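Local coordinates for protein nicotinate-nucleotide--dimethylbenzimidazole phosphoribosyltransferase (Thermus thermophilus HB8, PDB 1WX1) that probably catalyses transfer of the phosphoribosyl group of nicotinate mononucleotide to 5,6-dimethylbenzimidazole, giving alpha-ribazole 5'-phosphate for cobalamin biosynthesis, at residues A[82-87]-A[300-305]; A[160-165]-A[248-253]. One frame throughout, in Å; residues are numbered along the deposited sequence.

Interaction 1 of 2, residues A[82-87]-A[300-305]; sequences GAAINQ and LALGEG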
# COMPACT_ATOMS: atom_id res chain seq x y z
N GLY A 82 8.97 13.44 -15.79
CA GLY A 82 8.32 12.39 -16.57
C GLY A 82 8.57 10.95 -16.15
O GLY A 82 8.11 10.03 -16.83
N ALA A 83 9.28 10.73 -15.05
CA ALA A 83 9.57 9.37 -14.59
C ALA A 83 8.53 8.86 -13.60
O ALA A 83 7.73 9.62 -13.05
CB ALA A 83 10.96 9.31 -13.97
N ALA A 84 8.55 7.55 -13.37
CA ALA A 84 7.61 6.93 -12.44
C ALA A 84 7.74 7.57 -11.06
O ALA A 84 6.74 7.87 -10.40
CB ALA A 84 7.88 5.43 -12.35
N ILE A 85 8.98 7.79 -10.61
CA ILE A 85 9.20 8.37 -9.30
C ILE A 85 8.53 9.74 -9.15
O ILE A 85 7.98 10.05 -8.10
CB ILE A 85 10.72 8.48 -8.97
CG1 ILE A 85 10.90 8.91 -7.51
CG2 ILE A 85 11.41 9.47 -9.90
CD1 ILE A 85 10.29 7.93 -6.52
N ASN A 86 8.57 10.56 -10.20
CA ASN A 86 7.93 11.87 -10.11
C ASN A 86 6.43 11.73 -9.92
O ASN A 86 5.82 12.48 -9.16
CB ASN A 86 8.17 12.70 -11.38
CG ASN A 86 9.63 12.94 -11.66
OD1 ASN A 86 10.23 12.25 -12.49
ND2 ASN A 86 10.22 13.90 -10.96
N GLN A 87 5.83 10.77 -10.63
CA GLN A 87 4.39 10.55 -10.56
C GLN A 87 3.96 10.03 -9.19
O GLN A 87 2.96 10.48 -8.63
CB GLN A 87 3.95 9.56 -11.64
CG GLN A 87 4.25 10.03 -13.07
CD GLN A 87 3.86 11.48 -13.31
OE1 GLN A 87 2.76 11.91 -12.96
NE2 GLN A 87 4.76 12.23 -13.93
N LEU A 300 6.88 -4.97 -8.33
CA LEU A 300 7.59 -3.87 -8.96
C LEU A 300 9.04 -4.27 -9.20
O LEU A 300 9.63 -5.03 -8.43
CB LEU A 300 7.55 -2.63 -8.05
CG LEU A 300 6.16 -2.14 -7.63
CD1 LEU A 300 6.31 -0.95 -6.69
CD2 LEU A 300 5.35 -1.76 -8.85
N ALA A 301 9.62 -3.76 -10.28
CA ALA A 301 11.00 -4.07 -10.61
C ALA A 301 11.64 -2.85 -11.27
O ALA A 301 12.50 -2.99 -12.13
CB ALA A 301 11.06 -5.27 -11.54
N LEU A 302 11.21 -1.66 -10.87
CA LEU A 302 11.74 -0.43 -11.46
C LEU A 302 12.86 0.29 -10.71
O LEU A 302 13.87 0.65 -11.31
CB LEU A 302 10.59 0.55 -11.71
CG LEU A 302 10.98 1.90 -12.29
CD1 LEU A 302 11.70 1.71 -13.62
CD2 LEU A 302 9.74 2.75 -12.48
N GLY A 303 12.69 0.49 -9.41
CA GLY A 303 13.70 1.20 -8.64
C GLY A 303 13.37 2.69 -8.59
O GLY A 303 12.20 3.04 -8.54
N GLU A 304 14.39 3.55 -8.62
CA GLU A 304 14.17 5.00 -8.58
C GLU A 304 13.62 5.47 -7.23
O GLU A 304 13.44 6.66 -7.02
CB GLU A 304 13.17 5.44 -9.66
CG GLU A 304 13.57 5.19 -11.10
CD GLU A 304 12.47 5.60 -12.09
OE1 GLU A 304 11.57 6.39 -11.71
OE2 GLU A 304 12.52 5.15 -13.25
N GLY A 305 13.35 4.54 -6.32
CA GLY A 305 12.78 4.90 -5.04
C GLY A 305 11.26 4.78 -5.08
O GLY A 305 10.56 5.13 -4.12
O HOH W 1 10.38 5.91 -14.77

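Interaction 2 of 2, residues A[160-165]-A[248-253]; sequences AGDMGI and VLDGFP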
# COMPACT_ATOMS: atom_id res chain seq x y z
N ALA A 160 15.45 6.66 -0.25
CA ALA A 160 16.52 6.82 -1.22
C ALA A 160 16.06 6.12 -2.49
O ALA A 160 15.26 5.17 -2.43
CB ALA A 160 17.82 6.18 -0.71
N GLY A 161 16.54 6.61 -3.62
CA GLY A 161 16.20 6.02 -4.90
C GLY A 161 17.49 5.81 -5.67
O GLY A 161 18.51 6.44 -5.37
N ASP A 162 17.46 4.93 -6.67
CA ASP A 162 18.65 4.64 -7.47
C ASP A 162 18.38 4.79 -8.96
O ASP A 162 17.27 4.56 -9.43
CB ASP A 162 19.09 3.20 -7.24
CG ASP A 162 18.07 2.21 -7.79
OD1 ASP A 162 16.92 2.19 -7.28
OD2 ASP A 162 18.41 1.46 -8.73
N MET A 163 19.41 5.17 -9.70
CA MET A 163 19.30 5.25 -11.15
C MET A 163 20.70 4.99 -11.67
O MET A 163 21.62 5.78 -11.45
CB MET A 163 18.79 6.61 -11.62
CG MET A 163 18.58 6.69 -13.15
SD MET A 163 17.40 5.47 -13.83
CE MET A 163 18.41 4.65 -15.10
N GLY A 164 20.87 3.87 -12.36
CA GLY A 164 22.16 3.53 -12.90
C GLY A 164 22.09 2.23 -13.67
O GLY A 164 21.87 1.17 -13.09
N ILE A 165 22.26 2.31 -14.99
CA ILE A 165 22.21 1.11 -15.82
C ILE A 165 23.32 0.17 -15.37
O ILE A 165 24.47 0.57 -15.24
CB ILE A 165 22.41 1.47 -17.32
CG1 ILE A 165 21.25 2.35 -17.80
CG2 ILE A 165 22.50 0.20 -18.15
CD1 ILE A 165 19.88 1.73 -17.59
N VAL A 248 12.89 4.93 4.71
CA VAL A 248 12.17 3.95 3.90
C VAL A 248 13.03 3.34 2.79
O VAL A 248 13.67 4.06 2.01
CB VAL A 248 10.92 4.58 3.26
CG1 VAL A 248 10.05 3.50 2.63
CG2 VAL A 248 10.14 5.36 4.31
N LEU A 249 13.05 2.02 2.74
CA LEU A 249 13.82 1.28 1.74
C LEU A 249 13.04 1.11 0.46
O LEU A 249 11.82 0.96 0.48
CB LEU A 249 14.18 -0.12 2.26
CG LEU A 249 15.09 -0.23 3.48
CD1 LEU A 249 15.23 -1.71 3.86
CD2 LEU A 249 16.45 0.38 3.17
N ASP A 250 13.76 1.13 -0.66
CA ASP A 250 13.15 0.90 -1.96
C ASP A 250 13.52 -0.51 -2.39
O ASP A 250 13.36 -1.47 -1.62
CB ASP A 250 13.63 1.93 -2.99
CG ASP A 250 12.90 1.80 -4.32
OD1 ASP A 250 11.67 1.59 -4.28
OD2 ASP A 250 13.53 1.92 -5.39
N GLY A 251 14.05 -0.65 -3.60
CA GLY A 251 14.40 -1.96 -4.12
C GLY A 251 15.77 -2.53 -3.81
O GLY A 251 16.42 -2.13 -2.84
N PHE A 252 16.21 -3.45 -4.66
CA PHE A 252 17.49 -4.16 -4.51
C PHE A 252 18.73 -3.27 -4.41
O PHE A 252 19.50 -3.38 -3.45
CB PHE A 252 17.62 -5.18 -5.65
CG PHE A 252 18.79 -6.13 -5.52
CD1 PHE A 252 19.72 -6.25 -6.55
CD2 PHE A 252 18.95 -6.91 -4.38
CE1 PHE A 252 20.79 -7.14 -6.46
CE2 PHE A 252 20.02 -7.80 -4.27
CZ PHE A 252 20.94 -7.92 -5.32
N PRO A 253 18.96 -2.37 -5.38
CA PRO A 253 20.14 -1.51 -5.31
C PRO A 253 20.09 -0.56 -4.12
O PRO A 253 21.09 -0.36 -3.42
CB PRO A 253 20.11 -0.77 -6.66
CG PRO A 253 19.42 -1.75 -7.57
CD PRO A 253 18.29 -2.23 -6.69
O HOH W 2 16.17 0.06 -5.62

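Interaction 1 of 2, residues A[82-87]-A[300-305]
Glu304 reaches across to the first turn of helix 84-91 and is held there by hydrogen bonds. Glu304 OE1 accepts from the backbone N of Ile85 at 3.1 Å, with an N-H...O angle of 154°. The donor lies nearly in line with the C-O bond. The other oxygen, Glu304 OE2, takes a hydrogen from a water 2.7 Å away, and that water accepts from the N of Ala84. Both carboxylate oxygens are thus tied, directly or through water, to amides at the N-terminus of the helix. Ala83 is the N-cap residue, and the N of Ala83 donates to Asn86 OD1 at 3.1 Å.

The 300-305 loop leads into helix 306-321 and carries the predicted proton acceptor of this CobT-family enzyme, Glu304. Its chain is extended beyond CG (chi2 177°), which carries the carboxylate to the helix end.

Apolar groups pack beside this polar link. Ile85 and Glu304 run past each other in opposite directions. Glu304 O is buried against Ile85 CG1, 3.4 Å away, and has no polar partner in the model. With CG1 of Ile85 anti to its N (chi1 -172°), Ile85 CD1 reaches the backbone, 3.6 Å from Gly305 C. Ala84 CB meets Leu302 CD2 at 3.3 Å, a tight pair. Phe78 and Met74 of helix 70-79 also pack on Glu304. Met324 of the second subunit packs on Ala84, and Leu23 of that subunit on Leu302.

Interaction 2 of 2, residues A[160-165]-A[248-253]
Two neighbouring strands of the central parallel sheet bring a pair of aspartates together near their C-terminal ends, the edge where alpha/beta folds commonly place their active sites. Strand 157-163 brings Asp162. Strand 247-249 is followed directly by Asp250, then by the N-cap Gly251 of helix 252-264. The predicted proton acceptor Glu304 lies about 6 Å from Asp162, side chain to side chain.

The side chains of Asp162 and Asp250 cross at about a right angle, with their carboxylate planes 43° apart. Asp250 CG is anti to its backbone N (chi1 -174°), which turns OD2 toward Asp162. Asp162 OD1 and Asp250 OD2 stand 3.9 Å apart, a close approach of like charges. A water that donates to both oxygens probably eases this. It lies 2.8 Å from Asp162 OD1 and 3.2 Å from Asp250 OD2. Backbone amides outside the contact also meet these oxygens: Glu304 N binds Asp162 OD1, and Gly305 N binds Asp250 OD2.

Asp162 CG sits between its backbone N and carbonyl carbon (chi1 67°), and OD2 turns to the ring of Pro253. There Asp162 OD2 lies 3.5 Å from Pro253 CB, while Asn167 ND2 donates to the same oxygen. An alanine here would lack both oxygens and would probably leave the amides of Asn167 and Glu304 without their acceptor and the water with one anchor fewer.

Asp250 also touches the backbone of strand 157-163: Asp250 CB lies 3.7 Å from Ala160 O.

Overall arrangement
Both contacts are buried, but interaction 2 lies deeper: its centre is about 5 Å from the chain centre, against about 13 Å for that of interaction 1. Interaction 2 joins the C-terminal ends of adjacent sheet strands. Interaction 1 joins a helix start to a loop beside the second subunit. Their centres are about 10 Å apart, and the 300-305 loop connects them. Its amides bind the aspartates of interaction 2, while the Glu304 side chain extends to helix 84-91. The chemistry differs accordingly. Interaction 1 sets one carboxylate against helix amides, with apolar packing beside it. Interaction 2 brings two carboxylates together and has no direct hydrogen bond between its segments.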